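Local coordinates for protein putative methylase (Clostridium difficile, PDB 3LDU) that probably methylates guanine bases of ribosomal RNA and holds a GTP molecule in the pocket of its methyltransferase domain, at residues 322-326 with 346-352; 307-313 with 341-346; 77-82 with 118-124; 86-92 with 125-130. One frame throughout, in Å; residues are numbered along the deposited sequence.

In the fold
Contacts 1 and 2 belong to the methyltransferase domain, contacts 3 and 4 to the THUMP domain, with centres of the two pairs roughly 46 to 58 Å apart on opposite sides of the chain's centre. All four are partly buried, each with buried residues beside more exposed ones. Contact 2 continues two parallel strands into the loop beside GTP and is held mainly by backbone bonds, with a serine-glutamate bond at its outer end; contact 1, sharing Tyr346, joins helix 315-333 to helix 349-353 through an aromatic cluster. Contacts 3 and 4 both draw on helix 111-129. Apolar close packing, a salt bridge and a cation-pi pair mark contact 3, whereas hydroxyls and waters mark the helix end in contact 4.

Contact 1: 322-326 with 346-352; sequences KQLYK and YEDFEYE
Lys326 and Glu352 bring their backbones together, CA to CA 5.3 Å, where helix 315-333 meets the short helix that begins at Phe349; there the Glu352 carbonyl O receives a C-H contact from Lys326 CA at 3.2 Å. Beside this approach Tyr325 lies at the middle of an aromatic cluster. Phe349 sets its edge over one face of the Tyr325 ring in a T-shaped pair, planes at 75°, with its CD1 above the ring centre. The edge of Tyr325 is in turn directed toward the face of Tyr346, in an offset edge-to-face pair with centroids 5.5 Å apart, and CE2 of Tyr325 reaches CB of Tyr346 at 3.6 Å. With CG of Tyr325 lying beside its own backbone N (chi1 -68°), the ring projects toward 346-352, with Phe349 over a face and Tyr346 at an edge, and its hydroxyl reaches past them to Pro310 O and Thr344 OG1. Nearer the surface, the methylenes of Lys322 come obliquely to the hydroxyl end of Tyr346, CD to OH 3.0 Å, and against the Glu352 carboxylate, CD to OE2 3.4 Å. Both lysine ammonium groups, NZ of Lys322 and NZ of Lys326, stay 4.5 Å from the nearest Glu352 oxygen. The chemistry therefore grades from ring packing inside to diffuse electrostatics outside: lysine carbons do the touching, while the charges probably help only at longer range, without a direct salt bridge.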
# COMPACT_ATOMS: atom_id res chain seq x y z
N LYS A 322 -16.84 10.00 21.34
CA LYS A 322 -17.25 11.39 21.16
C LYS A 322 -16.54 12.35 22.12
O LYS A 322 -16.08 13.42 21.72
CB LYS A 322 -18.77 11.54 21.29
CG LYS A 322 -19.54 11.05 20.08
CD LYS A 322 -20.93 11.67 20.04
CE LYS A 322 -21.98 10.80 20.70
NZ LYS A 322 -23.29 11.52 20.85
N GLN A 323 -16.45 11.96 23.40
CA GLN A 323 -15.75 12.77 24.38
C GLN A 323 -14.26 12.87 24.07
O GLN A 323 -13.64 13.92 24.24
CB GLN A 323 -15.97 12.25 25.80
CG GLN A 323 -15.30 13.10 26.88
CD GLN A 323 -15.92 14.49 27.03
OE1 GLN A 323 -17.11 14.69 26.77
NE2 GLN A 323 -15.11 15.46 27.45
N LEU A 324 -13.68 11.77 23.60
CA LEU A 324 -12.27 11.76 23.23
C LEU A 324 -12.02 12.82 22.15
O LEU A 324 -11.09 13.62 22.24
CB LEU A 324 -11.86 10.38 22.71
CG LEU A 324 -10.47 10.33 22.10
CD1 LEU A 324 -9.42 10.63 23.15
CD2 LEU A 324 -10.22 8.95 21.47
N TYR A 325 -12.87 12.83 21.12
CA TYR A 325 -12.73 13.79 20.03
C TYR A 325 -12.77 15.23 20.56
O TYR A 325 -11.97 16.06 20.14
CB TYR A 325 -13.82 13.56 18.98
CG TYR A 325 -13.68 12.25 18.20
CD1 TYR A 325 -12.48 11.55 18.17
CD2 TYR A 325 -14.76 11.72 17.51
CE1 TYR A 325 -12.36 10.36 17.46
CE2 TYR A 325 -14.66 10.54 16.80
CZ TYR A 325 -13.46 9.86 16.77
OH TYR A 325 -13.38 8.68 16.06
N LYS A 326 -13.69 15.53 21.47
CA LYS A 326 -13.78 16.86 22.06
C LYS A 326 -12.50 17.19 22.83
O LYS A 326 -11.92 18.27 22.68
CB LYS A 326 -14.98 16.94 23.01
CG LYS A 326 -15.18 18.29 23.65
CD LYS A 326 -16.27 18.20 24.72
CE LYS A 326 -17.56 17.62 24.16
NZ LYS A 326 -18.20 18.56 23.19
N TYR A 346 -15.80 7.89 11.91
CA TYR A 346 -16.86 8.63 12.58
C TYR A 346 -17.28 9.83 11.71
O TYR A 346 -16.53 10.80 11.57
CB TYR A 346 -16.43 9.07 13.98
CG TYR A 346 -17.57 9.61 14.81
CD1 TYR A 346 -18.41 8.75 15.51
CD2 TYR A 346 -17.83 10.97 14.88
CE1 TYR A 346 -19.47 9.23 16.26
CE2 TYR A 346 -18.88 11.46 15.63
CZ TYR A 346 -19.70 10.59 16.31
OH TYR A 346 -20.75 11.06 17.07
N GLU A 347 -18.46 9.74 11.12
CA GLU A 347 -18.91 10.74 10.14
C GLU A 347 -18.90 12.18 10.66
O GLU A 347 -18.41 13.09 10.00
CB GLU A 347 -20.30 10.39 9.61
CG GLU A 347 -20.31 9.27 8.58
CD GLU A 347 -19.89 9.73 7.19
OE1 GLU A 347 -20.60 10.57 6.61
OE2 GLU A 347 -18.85 9.25 6.69
N ASP A 348 -19.45 12.36 11.86
CA ASP A 348 -19.61 13.70 12.43
C ASP A 348 -18.41 14.12 13.29
O ASP A 348 -18.57 14.80 14.31
CB ASP A 348 -20.88 13.74 13.27
CG ASP A 348 -21.45 15.14 13.38
OD1 ASP A 348 -21.30 15.92 12.42
OD2 ASP A 348 -22.06 15.45 14.43
N PHE A 349 -17.22 13.72 12.86
CA PHE A 349 -15.99 14.00 13.60
C PHE A 349 -15.77 15.49 13.83
O PHE A 349 -15.51 15.90 14.96
CB PHE A 349 -14.77 13.39 12.89
CG PHE A 349 -13.47 13.86 13.46
CD1 PHE A 349 -12.96 13.29 14.63
CD2 PHE A 349 -12.77 14.90 12.88
CE1 PHE A 349 -11.77 13.73 15.18
CE2 PHE A 349 -11.58 15.35 13.43
CZ PHE A 349 -11.08 14.77 14.58
N GLU A 350 -15.89 16.29 12.78
CA GLU A 350 -15.61 17.72 12.88
C GLU A 350 -16.46 18.38 13.95
O GLU A 350 -15.98 19.25 14.68
CB GLU A 350 -15.80 18.41 11.53
CG GLU A 350 -14.73 18.02 10.52
CD GLU A 350 -15.13 18.38 9.11
OE1 GLU A 350 -16.06 17.73 8.58
OE2 GLU A 350 -14.51 19.30 8.53
N TYR A 351 -17.71 17.95 14.06
CA TYR A 351 -18.60 18.52 15.06
C TYR A 351 -18.12 18.25 16.49
O TYR A 351 -18.11 19.15 17.34
CB TYR A 351 -20.04 18.03 14.86
CG TYR A 351 -20.99 18.58 15.89
CD1 TYR A 351 -21.44 19.89 15.80
CD2 TYR A 351 -21.42 17.81 16.96
CE1 TYR A 351 -22.31 20.41 16.75
CE2 TYR A 351 -22.28 18.32 17.91
CZ TYR A 351 -22.72 19.62 17.80
OH TYR A 351 -23.58 20.13 18.75
N GLU A 352 -17.72 17.01 16.78
CA GLU A 352 -17.29 16.68 18.14
C GLU A 352 -15.89 17.21 18.44
O GLU A 352 -15.59 17.65 19.57
CB GLU A 352 -17.36 15.17 18.37
CG GLU A 352 -18.72 14.56 18.06
CD GLU A 352 -19.80 15.01 19.02
OE1 GLU A 352 -19.47 15.61 20.07
OE2 GLU A 352 -20.99 14.76 18.74

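Contact 2: 307-313 with 341-346; sequences TNPPYGE and YLITSY. With GTP (guanosine-5'-triphosphate), chain B.
Thr307 and Leu342 pair as neighbours in two parallel strands, and the tight half of the contact begins with their backbones. Thr307 N donates to Tyr341 O (3.0 Å) and Ile343 N returns a bond to Thr307 O (3.1 Å). On the face carrying both side chains, Thr307 CG2 lies alongside Leu342 CG at 3.7 Å, while Thr307 OG1 bonds Asp201. The ladder ends at Pro309, which has no N-H to offer: its CD sits 3.2 Å from Ile343 O, and that buried carbonyl finds no polar partner in the model. Next along, Tyr311 lays one ring face over the peptide joining Thr344 to Ser345, with Ser345 N above its rim. Thr344 OG1, already bonded to Tyr325, also accepts from Tyr346 N at 3.1 Å in a nearly straight bond (170°), closing an ST turn just where the strand ends. Toward solvent the two segments separate and polar groups take over. Ser345 OG, turned between its own backbone N and carbonyl carbon (chi1 65°), donates to Glu313 OE2 at 2.9 Å on the anti side of the carboxylate. A water gives one hydrogen to Tyr311 O (2.7 Å) and the other to Ser345 OG. On the ligand side, Asn308 O lies 3.1 Å from C5' of GTP and Pro310 packs against the nucleotide. An Asn-Pro-Pro-Tyr loop after a central parallel strand is a hallmark of many Rossmann-like methyltransferases acting on amino groups, in which it borders the catalytic pocket, consistent with its place beside the nucleotide here.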
# COMPACT_ATOMS: atom_id res chain seq x y z
N THR A 307 -2.53 10.89 13.13
CA THR A 307 -3.00 9.87 14.05
C THR A 307 -4.28 9.17 13.62
O THR A 307 -5.07 9.71 12.83
CB THR A 307 -3.20 10.48 15.48
OG1 THR A 307 -3.38 9.43 16.43
CG2 THR A 307 -4.41 11.43 15.50
N ASN A 308 -4.49 7.97 14.17
CA ASN A 308 -5.60 7.09 13.84
C ASN A 308 -6.32 6.74 15.15
O ASN A 308 -6.00 5.75 15.81
CB ASN A 308 -5.00 5.85 13.12
CG ASN A 308 -5.99 4.74 12.86
OD1 ASN A 308 -5.68 3.56 13.08
ND2 ASN A 308 -7.14 5.09 12.34
N PRO A 309 -7.25 7.61 15.60
CA PRO A 309 -7.92 7.39 16.89
C PRO A 309 -8.93 6.25 16.81
O PRO A 309 -9.24 5.80 15.71
CB PRO A 309 -8.68 8.72 17.12
CG PRO A 309 -8.93 9.24 15.73
CD PRO A 309 -7.67 8.88 14.96
N PRO A 310 -9.45 5.80 17.96
CA PRO A 310 -10.58 4.86 17.94
C PRO A 310 -11.72 5.46 17.11
O PRO A 310 -11.89 6.67 17.12
CB PRO A 310 -11.00 4.78 19.41
CG PRO A 310 -9.83 5.29 20.20
CD PRO A 310 -9.13 6.27 19.32
N TYR A 311 -12.49 4.62 16.40
CA TYR A 311 -13.56 5.10 15.52
C TYR A 311 -14.93 5.17 16.18
O TYR A 311 -15.84 5.82 15.67
CB TYR A 311 -13.69 4.20 14.29
CG TYR A 311 -12.46 4.11 13.40
CD1 TYR A 311 -12.37 3.13 12.41
CD2 TYR A 311 -11.41 5.01 13.54
CE1 TYR A 311 -11.25 3.04 11.58
CE2 TYR A 311 -10.28 4.93 12.71
CZ TYR A 311 -10.20 3.94 11.74
OH TYR A 311 -9.10 3.87 10.92
N GLY A 312 -15.09 4.44 17.29
CA GLY A 312 -16.35 4.39 18.00
C GLY A 312 -17.48 3.76 17.19
O GLY A 312 -18.61 4.22 17.23
N GLU A 313 -17.16 2.71 16.45
CA GLU A 313 -18.16 2.07 15.59
C GLU A 313 -19.22 1.30 16.38
O GLU A 313 -20.36 1.18 15.93
CB GLU A 313 -17.48 1.14 14.57
CG GLU A 313 -16.59 1.88 13.57
CD GLU A 313 -16.26 1.04 12.35
OE1 GLU A 313 -16.72 -0.12 12.27
OE2 GLU A 313 -15.54 1.55 11.46
N TYR A 341 -3.70 15.93 11.71
CA TYR A 341 -4.38 15.14 10.68
C TYR A 341 -4.90 13.88 11.36
O TYR A 341 -4.14 13.20 12.05
CB TYR A 341 -3.39 14.77 9.58
CG TYR A 341 -2.74 15.98 8.93
CD1 TYR A 341 -3.26 16.53 7.76
CD2 TYR A 341 -1.63 16.60 9.51
CE1 TYR A 341 -2.68 17.64 7.15
CE2 TYR A 341 -1.05 17.73 8.92
CZ TYR A 341 -1.57 18.24 7.74
OH TYR A 341 -1.02 19.36 7.14
N LEU A 342 -6.18 13.59 11.20
CA LEU A 342 -6.78 12.47 11.91
C LEU A 342 -7.63 11.66 10.96
O LEU A 342 -8.42 12.21 10.19
CB LEU A 342 -7.68 12.98 13.05
CG LEU A 342 -6.99 13.73 14.19
CD1 LEU A 342 -7.04 15.23 13.90
CD2 LEU A 342 -7.65 13.44 15.53
N ILE A 343 -7.47 10.34 11.02
CA ILE A 343 -8.30 9.46 10.20
C ILE A 343 -9.33 8.74 11.07
O ILE A 343 -8.99 8.19 12.12
CB ILE A 343 -7.44 8.45 9.39
CG1 ILE A 343 -8.35 7.52 8.59
CG2 ILE A 343 -6.49 7.66 10.31
CD1 ILE A 343 -7.63 6.74 7.46
N THR A 344 -10.59 8.80 10.68
CA THR A 344 -11.63 8.10 11.43
C THR A 344 -12.84 7.86 10.56
O THR A 344 -13.10 8.61 9.61
CB THR A 344 -12.07 8.87 12.71
OG1 THR A 344 -13.11 8.13 13.35
CG2 THR A 344 -12.58 10.26 12.37
N SER A 345 -13.60 6.81 10.88
CA SER A 345 -14.83 6.51 10.16
C SER A 345 -16.03 7.20 10.79
O SER A 345 -17.15 7.11 10.28
CB SER A 345 -15.07 5.01 10.11
OG SER A 345 -15.31 4.49 11.40
N TYR A 346 -15.80 7.89 11.91
CA TYR A 346 -16.86 8.63 12.58
C TYR A 346 -17.28 9.83 11.71
O TYR A 346 -16.53 10.80 11.57
CB TYR A 346 -16.43 9.07 13.98
CG TYR A 346 -17.57 9.61 14.81
CD1 TYR A 346 -18.41 8.75 15.51
CD2 TYR A 346 -17.83 10.97 14.88
CE1 TYR A 346 -19.47 9.23 16.26
CE2 TYR A 346 -18.88 11.46 15.63
CZ TYR A 346 -19.70 10.59 16.31
OH TYR A 346 -20.75 11.06 17.07
PG GTP B . -1.71 1.51 14.34
O1G GTP B . -0.79 2.70 14.50
O2G GTP B . -1.65 1.05 12.91
O3G GTP B . -1.27 0.36 15.21
O3B GTP B . -3.21 1.98 14.73
PB GTP B . -3.89 1.47 16.10
O1B GTP B . -4.79 0.30 15.77
O2B GTP B . -2.85 1.01 17.09
O3A GTP B . -4.79 2.64 16.74
PA GTP B . -6.26 2.20 17.27
O1A GTP B . -6.11 0.92 18.07
O2A GTP B . -7.20 1.96 16.11
O5' GTP B . -6.81 3.33 18.26
C5' GTP B . -5.91 4.35 18.58
C4' GTP B . -5.14 3.94 19.82
O4' GTP B . -5.36 4.96 20.76
C3' GTP B . -5.56 2.64 20.51
O3' GTP B . -4.44 1.79 20.56
C2' GTP B . -5.96 3.02 21.94
O2' GTP B . -5.33 2.23 22.92
C1' GTP B . -5.38 4.41 22.05
N9 GTP B . -6.13 5.36 22.89
C8 GTP B . -7.46 5.44 23.21
N7 GTP B . -7.62 6.53 24.00
C5 GTP B . -6.42 7.13 24.18
C6 GTP B . -6.01 8.26 24.89
O6 GTP B . -6.82 8.94 25.53
N1 GTP B . -4.67 8.60 24.86
C2 GTP B . -3.76 7.84 24.14
N2 GTP B . -2.49 8.22 24.13
N3 GTP B . -4.15 6.71 23.44
C4 GTP B . -5.47 6.39 23.48
O HOH W 1 -17.41 5.31 13.51

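Contact 3: 77-82 with 118-124; sequences LFENTK and VKKAIVE
Ala121 fits between Phe78 and Thr81, its CB 3.5 Å from Thr81 CG2 and its CA 3.4 Å from Phe78 CE1. This small residue faces the other helix where the axes pass within 8.2 Å, at a crossing angle of -37°. Deeper in, Leu77 CD1 meets Val118 CG2 at 4.0 Å. On the outer side the ring of Phe78 is shared by two charged residues: Lys120 brings NZ over its face in a cation-pi contact, 4.9 Å from the centroid, while Glu124 OE2 lies near the ring plane beside CZ. The same oxygen takes the salt bridge from Lys82 NZ, 2.8 Å long and approached from above the carboxylate plane. Lys82 reaches it with a fully extended chain that passes Glu124 CB. Within helix 74-82, Thr81 OG1 donates to Leu77 O (2.7 Å); this carbonyl also accepts from Thr81 N on the opposite face of its plane, and the bond holds the methyl against Ala121. Farther out, Phe69 of strand 63-70 touches Leu77 and Thr81, and Ile98 of strand 98-104 touches Val118 and Ile122. Two helices running in the same general direction over strands of a mixed sheet make up the alpha/beta layering of this THUMP domain.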
# COMPACT_ATOMS: atom_id res chain seq x y z
N LEU A 77 -13.65 -15.87 -23.86
CA LEU A 77 -12.58 -15.82 -22.85
C LEU A 77 -11.51 -16.88 -23.15
O LEU A 77 -10.31 -16.59 -23.15
CB LEU A 77 -13.16 -16.03 -21.44
CG LEU A 77 -12.15 -16.20 -20.29
CD1 LEU A 77 -11.36 -14.92 -20.11
CD2 LEU A 77 -12.85 -16.55 -18.98
N PHE A 78 -11.95 -18.10 -23.43
CA PHE A 78 -11.03 -19.19 -23.77
C PHE A 78 -10.21 -18.89 -25.04
O PHE A 78 -8.99 -18.96 -25.03
CB PHE A 78 -11.77 -20.52 -23.94
CG PHE A 78 -10.88 -21.66 -24.33
CD1 PHE A 78 -10.07 -22.26 -23.38
CD2 PHE A 78 -10.82 -22.10 -25.64
CE1 PHE A 78 -9.23 -23.31 -23.73
CE2 PHE A 78 -9.98 -23.14 -26.00
CZ PHE A 78 -9.19 -23.76 -25.05
N GLU A 79 -10.89 -18.57 -26.13
CA GLU A 79 -10.19 -18.31 -27.38
C GLU A 79 -9.18 -17.17 -27.27
O GLU A 79 -8.05 -17.28 -27.76
CB GLU A 79 -11.18 -18.05 -28.53
CG GLU A 79 -11.96 -19.30 -28.95
CD GLU A 79 -11.06 -20.38 -29.56
OE1 GLU A 79 -10.09 -20.02 -30.26
OE2 GLU A 79 -11.33 -21.59 -29.35
N ASN A 80 -9.56 -16.08 -26.60
CA ASN A 80 -8.64 -14.95 -26.47
C ASN A 80 -7.46 -15.25 -25.56
O ASN A 80 -6.35 -14.76 -25.78
CB ASN A 80 -9.39 -13.70 -26.00
CG ASN A 80 -10.35 -13.18 -27.05
OD1 ASN A 80 -10.19 -13.46 -28.24
ND2 ASN A 80 -11.36 -12.44 -26.62
N THR A 81 -7.68 -16.06 -24.52
CA THR A 81 -6.61 -16.37 -23.59
C THR A 81 -5.64 -17.35 -24.24
O THR A 81 -4.41 -17.22 -24.10
CB THR A 81 -7.17 -16.98 -22.30
OG1 THR A 81 -8.07 -16.05 -21.68
CG2 THR A 81 -6.03 -17.31 -21.33
N LYS A 82 -6.20 -18.32 -24.95
CA LYS A 82 -5.40 -19.36 -25.59
C LYS A 82 -4.48 -18.80 -26.68
O LYS A 82 -3.36 -19.29 -26.86
CB LYS A 82 -6.31 -20.44 -26.19
CG LYS A 82 -5.52 -21.57 -26.86
CD LYS A 82 -6.43 -22.69 -27.36
CE LYS A 82 -5.61 -23.71 -28.15
NZ LYS A 82 -6.44 -24.83 -28.68
N VAL A 118 -9.53 -19.94 -17.92
CA VAL A 118 -8.21 -19.37 -18.17
C VAL A 118 -7.12 -20.43 -17.97
O VAL A 118 -6.19 -20.52 -18.77
CB VAL A 118 -7.95 -18.10 -17.29
CG1 VAL A 118 -6.48 -17.72 -17.28
CG2 VAL A 118 -8.79 -16.93 -17.81
N LYS A 119 -7.23 -21.23 -16.91
CA LYS A 119 -6.29 -22.34 -16.70
C LYS A 119 -6.25 -23.24 -17.94
O LYS A 119 -5.18 -23.53 -18.47
CB LYS A 119 -6.69 -23.15 -15.46
CG LYS A 119 -5.74 -24.31 -15.15
CD LYS A 119 -4.36 -23.81 -14.74
CE LYS A 119 -3.42 -24.97 -14.40
NZ LYS A 119 -2.15 -24.54 -13.74
N LYS A 120 -7.41 -23.66 -18.40
CA LYS A 120 -7.48 -24.55 -19.56
C LYS A 120 -6.82 -23.92 -20.79
O LYS A 120 -6.07 -24.58 -21.52
CB LYS A 120 -8.93 -24.93 -19.85
CG LYS A 120 -9.13 -25.93 -21.00
CD LYS A 120 -10.59 -26.39 -21.01
CE LYS A 120 -11.20 -26.33 -22.40
NZ LYS A 120 -12.69 -26.13 -22.32
N ALA A 121 -7.11 -22.64 -21.04
CA ALA A 121 -6.54 -21.92 -22.18
C ALA A 121 -5.02 -21.87 -22.13
O ALA A 121 -4.35 -22.10 -23.14
CB ALA A 121 -7.12 -20.52 -22.27
N ILE A 122 -4.48 -21.56 -20.96
CA ILE A 122 -3.03 -21.48 -20.81
C ILE A 122 -2.38 -22.86 -20.99
O ILE A 122 -1.32 -22.98 -21.59
CB ILE A 122 -2.64 -20.85 -19.46
CG1 ILE A 122 -3.19 -19.42 -19.37
CG2 ILE A 122 -1.11 -20.85 -19.28
CD1 ILE A 122 -2.81 -18.67 -18.06
N VAL A 123 -3.02 -23.89 -20.44
CA VAL A 123 -2.50 -25.24 -20.62
C VAL A 123 -2.44 -25.57 -22.11
O VAL A 123 -1.43 -26.09 -22.61
CB VAL A 123 -3.36 -26.28 -19.86
CG1 VAL A 123 -3.07 -27.69 -20.36
CG2 VAL A 123 -3.13 -26.17 -18.35
N GLU A 124 -3.52 -25.25 -22.83
CA GLU A 124 -3.59 -25.53 -24.26
C GLU A 124 -2.52 -24.77 -25.03
O GLU A 124 -1.86 -25.32 -25.92
CB GLU A 124 -4.97 -25.18 -24.82
CG GLU A 124 -6.05 -26.17 -24.48
CD GLU A 124 -6.46 -26.97 -25.69
OE1 GLU A 124 -6.00 -28.13 -25.82
OE2 GLU A 124 -7.22 -26.44 -26.53

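Contact 4: 86-92 with 125-130; sequences WSRYIPY and SLKKSY
Tyr130 keeps CG beside its own backbone N (chi1 -67°) and Tyr92 swings CG opposite its N (chi1 -166°), which brings the two rings together beyond the end of helix 111-129. They form a T-shaped pair: the edge of Tyr92 points at one face of Tyr130, centroids 5.6 Å apart and planes at 88°. From the end of its ring, Tyr130 OH donates to Ile90 O at 2.7 Å, in the carbonyl plane and on a lone pair, a bond that ties the loop to the end of the helix. A water clamps the same corner, accepting from Tyr92 N (2.9 Å) and donating to Tyr130 OH (3.3 Å). Farther back along the helix, Leu126 inserts its methyls into the turn made by 86-90: CD2 lies 3.4 Å from Ser87 N, and CD1 meets Ile90 CG2 at 4.1 Å. Beside this apolar patch a second water accepts from Ser87 N and donates to Ser125 OG, each at 2.9 Å. The direct link between the hydroxyls of Ser87 and Ser129 is weak. Other partners hold the polar ends in place: Ser125 OG is tied to Ile84 O, Ser87 OG to Asn85, and Trp86 NE1 to Thr81 O. The arrangement belongs to the THUMP domain, where the loop between helix 74-82 and strand 98-104 folds over the C-terminal turn of the long helix.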
# COMPACT_ATOMS: atom_id res chain seq x y z
N TRP A 86 1.76 -17.80 -24.41
CA TRP A 86 2.10 -17.94 -23.01
C TRP A 86 3.53 -18.40 -22.74
O TRP A 86 4.10 -18.08 -21.70
CB TRP A 86 1.07 -18.82 -22.28
CG TRP A 86 -0.17 -18.05 -21.99
CD1 TRP A 86 -1.36 -18.10 -22.67
CD2 TRP A 86 -0.34 -17.06 -20.97
NE1 TRP A 86 -2.26 -17.21 -22.11
CE2 TRP A 86 -1.65 -16.56 -21.08
CE3 TRP A 86 0.50 -16.55 -19.98
CZ2 TRP A 86 -2.15 -15.59 -20.21
CZ3 TRP A 86 -0.00 -15.57 -19.12
CH2 TRP A 86 -1.31 -15.10 -19.25
N SER A 87 4.12 -19.14 -23.68
CA SER A 87 5.51 -19.59 -23.52
C SER A 87 6.50 -18.43 -23.41
O SER A 87 7.61 -18.60 -22.89
CB SER A 87 5.91 -20.51 -24.68
OG SER A 87 5.91 -19.80 -25.90
N ARG A 88 6.11 -17.25 -23.89
CA ARG A 88 6.95 -16.05 -23.76
C ARG A 88 7.08 -15.61 -22.30
O ARG A 88 8.07 -14.99 -21.92
CB ARG A 88 6.37 -14.89 -24.58
CG ARG A 88 6.72 -14.91 -26.06
CD ARG A 88 6.19 -13.66 -26.76
NE ARG A 88 6.42 -12.46 -25.95
CZ ARG A 88 5.95 -11.25 -26.25
NH1 ARG A 88 5.21 -11.07 -27.34
NH2 ARG A 88 6.21 -10.22 -25.45
N TYR A 89 6.07 -15.95 -21.50
CA TYR A 89 5.98 -15.45 -20.13
C TYR A 89 6.13 -16.53 -19.07
O TYR A 89 6.60 -16.26 -17.97
CB TYR A 89 4.64 -14.76 -19.94
CG TYR A 89 4.41 -13.69 -20.96
CD1 TYR A 89 5.14 -12.51 -20.93
CD2 TYR A 89 3.46 -13.85 -21.95
CE1 TYR A 89 4.94 -11.53 -21.86
CE2 TYR A 89 3.25 -12.87 -22.89
CZ TYR A 89 3.98 -11.71 -22.84
OH TYR A 89 3.76 -10.73 -23.77
N ILE A 90 5.67 -17.74 -19.40
CA ILE A 90 5.74 -18.90 -18.51
C ILE A 90 6.72 -19.90 -19.10
O ILE A 90 6.44 -20.49 -20.13
CB ILE A 90 4.35 -19.61 -18.37
CG1 ILE A 90 3.25 -18.61 -17.97
CG2 ILE A 90 4.42 -20.75 -17.37
CD1 ILE A 90 3.63 -17.73 -16.82
N PRO A 91 7.87 -20.09 -18.44
CA PRO A 91 8.92 -20.98 -18.96
C PRO A 91 8.64 -22.45 -18.67
O PRO A 91 7.75 -22.79 -17.89
CB PRO A 91 10.16 -20.52 -18.21
CG PRO A 91 9.64 -20.03 -16.91
CD PRO A 91 8.29 -19.43 -17.19
N TYR A 92 9.41 -23.31 -19.31
CA TYR A 92 9.24 -24.75 -19.20
C TYR A 92 9.23 -25.23 -17.76
O TYR A 92 10.18 -24.99 -17.02
CB TYR A 92 10.37 -25.44 -19.98
CG TYR A 92 10.13 -26.89 -20.24
CD1 TYR A 92 9.06 -27.31 -21.02
CD2 TYR A 92 10.99 -27.86 -19.73
CE1 TYR A 92 8.84 -28.65 -21.28
CE2 TYR A 92 10.79 -29.21 -19.99
CZ TYR A 92 9.71 -29.60 -20.76
OH TYR A 92 9.49 -30.93 -21.02
N SER A 125 -2.35 -23.49 -24.68
CA SER A 125 -1.35 -22.63 -25.31
C SER A 125 0.08 -23.17 -25.14
O SER A 125 0.85 -23.24 -26.10
CB SER A 125 -1.43 -21.21 -24.76
OG SER A 125 -0.42 -20.39 -25.33
N LEU A 126 0.41 -23.55 -23.91
CA LEU A 126 1.73 -24.07 -23.59
C LEU A 126 1.97 -25.45 -24.19
O LEU A 126 3.06 -25.74 -24.68
CB LEU A 126 1.92 -24.14 -22.07
CG LEU A 126 1.92 -22.77 -21.40
CD1 LEU A 126 2.06 -22.92 -19.90
CD2 LEU A 126 3.05 -21.91 -21.96
N LYS A 127 0.95 -26.30 -24.15
CA LYS A 127 1.06 -27.64 -24.74
C LYS A 127 1.45 -27.53 -26.20
O LYS A 127 2.26 -28.32 -26.72
CB LYS A 127 -0.27 -28.39 -24.60
CG LYS A 127 -0.37 -29.60 -25.51
CD LYS A 127 -1.75 -30.25 -25.48
CE LYS A 127 -1.79 -31.43 -26.46
NZ LYS A 127 -3.13 -32.07 -26.55
N LYS A 128 0.89 -26.54 -26.88
CA LYS A 128 1.19 -26.31 -28.29
C LYS A 128 2.62 -25.81 -28.49
O LYS A 128 3.35 -26.30 -29.37
CB LYS A 128 0.18 -25.33 -28.89
CG LYS A 128 0.39 -25.03 -30.36
CD LYS A 128 -0.70 -24.10 -30.91
CE LYS A 128 -2.06 -24.77 -30.93
NZ LYS A 128 -3.10 -23.91 -31.57
N SER A 129 3.04 -24.84 -27.67
CA SER A 129 4.38 -24.28 -27.78
C SER A 129 5.46 -25.29 -27.42
O SER A 129 6.50 -25.35 -28.09
CB SER A 129 4.53 -23.04 -26.89
OG SER A 129 3.69 -21.98 -27.30
N TYR A 130 5.22 -26.06 -26.37
CA TYR A 130 6.23 -26.95 -25.79
C TYR A 130 6.11 -28.38 -26.29
O TYR A 130 6.78 -29.27 -25.78
CB TYR A 130 6.16 -26.93 -24.26
CG TYR A 130 6.55 -25.59 -23.66
CD1 TYR A 130 7.42 -24.75 -24.33
CD2 TYR A 130 6.05 -25.17 -22.43
CE1 TYR A 130 7.79 -23.53 -23.82
CE2 TYR A 130 6.42 -23.92 -21.89
CZ TYR A 130 7.29 -23.11 -22.60
OH TYR A 130 7.69 -21.88 -22.12
O HOH W 2 2.49 -20.66 -25.48
O HOH W 3 10.90 -22.19 -21.52